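Local structure of putative adhesin (Bacteroides thetaiotaomicron, 4QDG) at residues C11-S16 with L71-Y76. The protein is a putative outer-membrane lipoprotein of the FimB/Mfa2 fimbrillin family, probably a cell-adhesion protein that takes part in assembling or attaching pili. Sequence-based numbering, arbitrary orientation. Where two conformers were deposited one is given.
Sequences CPHGVS and LKQGNY
The imidazole of His13 meets the 71-76 turn with the CD2-NE2 side of its ring. At the ring edge, in its plane, stands the carbonyl of Leu71, with Leu71 O 3.5 Å from His13 CD2, while the backbone and aliphatic stem of Gln73 approach obliquely, His13 NE2 lying 3.4 Å from Gln73 CG. The Gln73 amide plane is turned 43° from the imidazole, without stacking. With His13 CG anti to the backbone N (chi1 -165°), the ring swings out to this turn, where both its nitrogens are held by the strand 127-137: ND1 by the carboxylate of Asp137 and NE2 by Thr135 OG1, which also takes the N-H of Gly74. The two bonds fix the rotation of the imidazole, and the Asp137 carboxylate may favour a protonated ring.

The phenol of Tyr76 has Leu71 CD1 over the centre of one face, 4.0 Å above the plane, and Lys72 O at its edge. A hydrogen bond of 2.6 Å from Tyr76 OH to Lys72 O closes the turn on itself. The same Leu71 methyl reaches Val15 CG2 at 4.0 Å, so it bridges Tyr76 and strand 15-20.

One backbone hydrogen bond spans the segments, Leu71 N to His13 O at 3.0 Å and nearly straight (162°). It extends the antiparallel pairing of strands 15-20 and 67-70 past the corner at Gly14, where a CB would press on His13 O and crowd Leu71 N. The contact, toward one end of the elongated molecule and away from both magnesium sites, joins the approach to strand 15-20 to the loop between strands 67-70 and 75-82, consistent with a transthyretin-like beta-sandwich. Val15 and Leu71 pack on Phe78 of strand 75-82, and strand 127-137 adds Leu133 against Val15 and Thr135 against Leu71 and Tyr76.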
# COMPACT_ATOMS: atom_id res chain seq x y z
N CYS A 11 33.81 -3.63 26.05
CA CYS A 11 33.27 -2.78 25.03
C CYS A 11 31.78 -3.06 24.72
O CYS A 11 31.44 -4.23 24.55
CB CYS A 11 34.12 -2.97 23.78
SG CYS A 11 33.74 -1.82 22.46
N PRO A 12 30.90 -2.01 24.60
CA PRO A 12 29.50 -2.26 24.17
C PRO A 12 29.45 -3.04 22.84
O PRO A 12 30.32 -2.90 21.98
CB PRO A 12 28.93 -0.84 24.01
CG PRO A 12 29.77 0.01 24.85
CD PRO A 12 31.14 -0.57 24.76
N HIS A 13 28.45 -3.89 22.70
CA HIS A 13 28.35 -4.75 21.54
C HIS A 13 26.90 -4.84 21.03
O HIS A 13 25.96 -4.94 21.82
CB HIS A 13 28.87 -6.14 21.94
CG HIS A 13 29.15 -7.03 20.78
ND1 HIS A 13 30.37 -7.02 20.16
CD2 HIS A 13 28.36 -7.95 20.19
CE1 HIS A 13 30.29 -7.93 19.20
NE2 HIS A 13 29.10 -8.50 19.18
N GLY A 14 26.74 -4.80 19.71
CA GLY A 14 25.43 -4.94 19.08
C GLY A 14 25.30 -4.38 17.68
O GLY A 14 26.22 -4.48 16.87
N VAL A 15 24.13 -3.81 17.39
CA VAL A 15 23.82 -3.22 16.10
C VAL A 15 23.28 -1.82 16.30
O VAL A 15 22.82 -1.47 17.39
CB VAL A 15 22.83 -4.07 15.25
CG1 VAL A 15 23.40 -5.45 14.91
CG2 VAL A 15 21.46 -4.18 15.92
N SER A 16 23.32 -1.03 15.22
CA SER A 16 22.80 0.32 15.10
C SER A 16 22.03 0.36 13.79
O SER A 16 22.63 0.29 12.71
CB SER A 16 23.92 1.35 15.16
OG SER A 16 23.38 2.64 14.90
N LEU A 71 23.25 -6.24 22.06
CA LEU A 71 22.97 -7.64 21.79
C LEU A 71 24.18 -8.52 22.05
O LEU A 71 25.32 -8.09 21.84
CB LEU A 71 22.52 -7.84 20.32
CG LEU A 71 21.15 -7.27 19.91
CD1 LEU A 71 20.99 -7.28 18.42
CD2 LEU A 71 20.01 -7.99 20.61
N LYS A 72 23.92 -9.76 22.48
CA LYS A 72 24.93 -10.79 22.65
C LYS A 72 25.53 -11.08 21.26
O LYS A 72 24.76 -11.17 20.30
CB LYS A 72 24.27 -12.05 23.27
CG LYS A 72 25.21 -13.24 23.46
CD LYS A 72 24.43 -14.54 23.73
CE LYS A 72 23.95 -15.26 22.48
NZ LYS A 72 22.88 -16.25 22.80
N GLN A 73 26.89 -11.19 21.16
CA GLN A 73 27.60 -11.45 19.90
C GLN A 73 26.85 -12.50 19.07
O GLN A 73 26.49 -13.55 19.59
CB GLN A 73 29.06 -11.87 20.17
CG GLN A 73 29.99 -11.80 18.95
CD GLN A 73 31.44 -12.15 19.25
OE1 GLN A 73 31.96 -11.95 20.36
NE2 GLN A 73 32.14 -12.62 18.23
N GLY A 74 26.62 -12.20 17.80
CA GLY A 74 25.92 -13.12 16.90
C GLY A 74 25.39 -12.52 15.62
O GLY A 74 25.50 -11.31 15.38
N ASN A 75 24.80 -13.39 14.79
CA ASN A 75 24.20 -13.00 13.52
C ASN A 75 22.69 -12.97 13.74
O ASN A 75 22.13 -13.97 14.19
CB ASN A 75 24.64 -13.97 12.41
CG ASN A 75 24.21 -13.61 11.01
OD1 ASN A 75 24.25 -12.45 10.58
ND2 ASN A 75 23.83 -14.61 10.24
N TYR A 76 22.05 -11.80 13.51
CA TYR A 76 20.60 -11.62 13.76
C TYR A 76 19.83 -11.26 12.51
O TYR A 76 20.41 -10.75 11.57
CB TYR A 76 20.36 -10.52 14.81
CG TYR A 76 20.86 -10.88 16.19
CD1 TYR A 76 22.19 -10.67 16.55
CD2 TYR A 76 20.00 -11.41 17.15
CE1 TYR A 76 22.66 -11.01 17.81
CE2 TYR A 76 20.45 -11.73 18.43
CZ TYR A 76 21.78 -11.52 18.76
OH TYR A 76 22.26 -11.82 20.02